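Side-chain contact in putative sugar ABC transporter (Yersinia enterocolitica subsp. enterocolitica 8081, PDB 5ULB), which binds 5-Se-methyl-5-seleno-ribofuranose and probably delivers methylthioribose or a related sugar to an ABC transporter: residues D11-H16 / K276-E281. Residues are numbered along the deposited sequence; the frame is centred on the assembly and turned at random.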
ATOM      1  N   ASP A  11     -26.957   7.342 -15.957  1.00 20.01           N
ATOM      2  CA  ASP A  11     -28.154   7.725 -15.303  1.00 19.30           C
ATOM      3  C   ASP A  11     -28.129   7.586 -13.793  1.00 20.32           C
ATOM      4  O   ASP A  11     -28.702   8.451 -13.126  1.00 21.11           O
ATOM      5  CB  ASP A  11     -29.288   6.884 -15.889  1.00 24.81           C
ATOM      6  CG  ASP A  11     -30.639   7.174 -15.282  1.00 29.87           C
ATOM      7  OD1 ASP A  11     -31.118   8.322 -15.525  1.00 37.47           O
ATOM      8  OD2 ASP A  11     -31.195   6.232 -14.634  1.00 37.96           O
ATOM      9  N   ALA A  12     -27.606   6.485 -13.248  1.00 19.06           N
ATOM     10  CA  ALA A  12     -27.695   6.287 -11.823  1.00 22.31           C
ATOM     11  C   ALA A  12     -26.919   7.389 -11.104  1.00 22.97           C
ATOM     12  O   ALA A  12     -27.271   7.734  -9.986  1.00 23.85           O
ATOM     13  CB  ALA A  12     -27.148   4.932 -11.409  1.00 24.19           C
ATOM     14  N   ILE A  13     -25.874   7.969 -11.730  1.00 21.27           N
ATOM     15  CA  ILE A  13     -25.154   9.116 -11.115  1.00 20.51           C
ATOM     16  C   ILE A  13     -25.909  10.409 -11.390  1.00 22.06           C
ATOM     17  O   ILE A  13     -26.161  11.187 -10.446  1.00 22.91           O
ATOM     18  CB  ILE A  13     -23.720   9.105 -11.589  1.00 21.08           C
ATOM     19  CG1 ILE A  13     -22.999   7.860 -10.922  1.00 22.82           C
ATOM     20  CG2 ILE A  13     -22.952  10.355 -11.214  1.00 21.02           C
ATOM     21  CD1 ILE A  13     -21.615   7.651 -11.438  1.00 26.32           C
ATOM     22  N   ALA A  14     -26.397  10.600 -12.627  1.00 21.29           N
ATOM     23  CA  ALA A  14     -27.094  11.804 -12.991  1.00 25.33           C
ATOM     24  C   ALA A  14     -28.378  12.056 -12.169  1.00 24.19           C
ATOM     25  O   ALA A  14     -28.658  13.195 -11.783  1.00 32.31           O
ATOM     26  CB  ALA A  14     -27.383  11.789 -14.486  1.00 29.46           C
ATOM     27  N   LYS A  15     -29.091  10.993 -11.814  1.00 22.46           N
ATOM     28  CA  LYS A  15     -30.413  11.096 -11.140  1.00 28.06           C
ATOM     29  C   LYS A  15     -30.284  11.062  -9.615  1.00 28.84           C
ATOM     30  O   LYS A  15     -31.257  11.249  -8.895  1.00 30.82           O
ATOM     31  CB  LYS A  15     -31.273   9.901 -11.597  1.00 32.85           C
ATOM     32  CG  LYS A  15     -31.075   8.591 -10.771  1.00 40.99           C
ATOM     33  CD  LYS A  15     -31.610   7.246 -11.360  1.00 42.31           C
ATOM     34  CE  LYS A  15     -33.102   7.201 -11.678  1.00 55.98           C
ATOM     35  NZ  LYS A  15     -33.387   6.117 -12.691  1.00 56.57           N
ATOM     36  N   HIS A  16     -29.095  10.858  -9.095  1.00 22.76           N
ATOM     37  CA  HIS A  16     -28.913  10.736  -7.650  1.00 23.86           C
ATOM     38  C   HIS A  16     -29.312  11.981  -6.877  1.00 26.18           C
ATOM     39  O   HIS A  16     -29.002  13.067  -7.346  1.00 27.24           O
ATOM     40  CB  HIS A  16     -27.453  10.371  -7.392  1.00 24.42           C
ATOM     41  CG  HIS A  16     -27.193   9.911  -6.003  1.00 20.91           C
ATOM     42  ND1 HIS A  16     -26.786  10.762  -5.008  1.00 22.34           N
ATOM     43  CD2 HIS A  16     -27.333   8.708  -5.419  1.00 28.55           C
ATOM     44  CE1 HIS A  16     -26.628  10.090  -3.867  1.00 25.92           C
ATOM     45  NE2 HIS A  16     -26.949   8.829  -4.094  1.00 28.48           N
ATOM     46  N   LYS A 276     -19.193   0.672 -10.494  1.00 11.11           N
ATOM     47  CA  LYS A 276     -20.241  -0.146  -9.910  1.00 10.76           C
ATOM     48  C   LYS A 276     -21.515   0.666  -9.682  1.00 13.25           C
ATOM     49  O   LYS A 276     -22.618   0.205 -10.015  1.00 14.54           O
ATOM     50  CB  LYS A 276     -19.782  -0.731  -8.587  1.00 11.85           C
ATOM     51  CG  LYS A 276     -18.644  -1.793  -8.769  1.00 11.58           C
ATOM     52  CD  LYS A 276     -17.947  -2.106  -7.475  1.00 12.43           C
ATOM     53  CE  LYS A 276     -16.672  -2.965  -7.635  1.00 12.40           C
ATOM     54  NZ  LYS A 276     -17.001  -4.274  -8.249  1.00 12.26           N
ATOM     55  N   ILE A 277     -21.381   1.914  -9.160  1.00 12.06           N
ATOM     56  CA  ILE A 277     -22.586   2.737  -8.934  1.00 11.96           C
ATOM     57  C   ILE A 277     -23.260   3.000 -10.270  1.00 12.24           C
ATOM     58  O   ILE A 277     -24.474   3.020 -10.364  1.00 15.31           O
ATOM     59  CB  ILE A 277     -22.160   4.020  -8.219  1.00 12.39           C
ATOM     60  CG1 ILE A 277     -21.768   3.686  -6.762  1.00 13.65           C
ATOM     61  CG2 ILE A 277     -23.323   4.991  -8.119  1.00 15.80           C
ATOM     62  CD1 ILE A 277     -21.036   4.799  -6.001  1.00 15.79           C
ATOM     63  N   ALA A 278     -22.452   3.241 -11.324  1.00 13.35           N
ATOM     64  CA  ALA A 278     -22.991   3.513 -12.656  1.00 14.39           C
ATOM     65  C   ALA A 278     -23.598   2.322 -13.345  1.00 16.06           C
ATOM     66  O   ALA A 278     -24.244   2.489 -14.396  1.00 20.39           O
ATOM     67  CB  ALA A 278     -21.892   4.054 -13.506  1.00 14.74           C
ATOM     68  N   GLY A 279     -23.374   1.138 -12.812  1.00 15.11           N
ATOM     69  CA  GLY A 279     -23.924  -0.082 -13.459  1.00 16.38           C
ATOM     70  C   GLY A 279     -23.037  -0.672 -14.572  1.00 16.72           C
ATOM     71  O   GLY A 279     -23.541  -1.470 -15.374  1.00 22.02           O
ATOM     72  N   GLU A 280     -21.772  -0.329 -14.593  1.00 15.30           N
ATOM     73  CA  GLU A 280     -20.786  -0.814 -15.575  1.00 14.68           C
ATOM     74  C   GLU A 280     -20.049  -2.021 -15.046  1.00 15.01           C
ATOM     75  O   GLU A 280     -19.762  -2.093 -13.838  1.00 18.17           O
ATOM     76  CB  GLU A 280     -19.812   0.297 -15.950  1.00 17.14           C
ATOM     77  CG  GLU A 280     -20.404   1.434 -16.727  1.00 17.98           C
ATOM     78  CD  GLU A 280     -19.406   2.497 -17.147  1.00 20.04           C
ATOM     79  OE1 GLU A 280     -18.195   2.528 -16.707  1.00 25.05           O
ATOM     80  OE2 GLU A 280     -19.753   3.250 -18.028  1.00 27.41           O
ATOM     81  N   GLU A 281     -19.733  -2.970 -15.922  1.00 16.74           N
ATOM     82  CA  GLU A 281     -19.024  -4.172 -15.517  1.00 15.58           C
ATOM     83  C   GLU A 281     -17.707  -3.861 -14.864  1.00 14.51           C
ATOM     84  O   GLU A 281     -16.976  -2.986 -15.375  1.00 16.91           O
ATOM     85  CB  GLU A 281     -18.819  -5.069 -16.739  1.00 17.71           C
ATOM     86  CG  GLU A 281     -18.048  -6.349 -16.475  1.00 19.55           C
ATOM     87  CD  GLU A 281     -17.795  -7.185 -17.735  1.00 24.72           C
ATOM     88  OE1 GLU A 281     -18.102  -6.683 -18.867  1.00 24.53           O
ATOM     89  OE2 GLU A 281     -17.357  -8.320 -17.543  1.00 29.46           O
TER
HETATM   90  O   HOH W   1     -26.588   4.114 -14.662  1.00 25.59           O
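Ala12, in the short helix 11-14, lies against Ile277 near the C-terminal end of helix 262-278, and the CA atoms of Ala12 and Ala278 are the nearest pair of the two segments, 5.5 Å apart. Just beyond, Gly279 takes a positive phi of 86° and ends the long helix in a Schellman motif. Ala12 points its CB toward the helix end, 3.4 Å from Ile277 O. Beside it, one water joins the two backbones. It accepts from Ala12 N at 2.9 Å and donates to Ala278 O at 2.9 Å.

The apolar part lies next to this bridge. Ile13 and Ile277 cross at about a right angle, and Ile13 CG1 touches Ile277 CG2 at 4.0 Å. In Ile277 this methyl branch stands anti to the backbone N, and it is the branch that meets Ile13. The longer arm of Ile13 is extended (chi2 173°) and carries CD1 on to Ala278 CB, 4.2 Å away. Trp327 of helix 327-335 touches both Ile13 and Ala278, so three helices converge here. Ile277 also packs on Ile20 and on Ala102 of strand 102-106.

Within the N-terminal segment, Lys15 NZ forms a salt bridge 2.9 Å long to the syn lone pair of Asp11 OD2. It links two side chains one helical turn apart. His16 follows, and its NE2 is hydrogen-bonded to Asp77 OD1.

The contact lays helix 11-14 against the end of helix 262-278 at the surface of a periplasmic-binding-protein fold, its centre about 28 Å from the centre of the chain. Its chemistry is modest. The direct touch is a methyl on a carbonyl oxygen plus a few aliphatic contacts. The polar link is the shared water, which satisfies an amide near the start of one helix and a carbonyl at the end of the other.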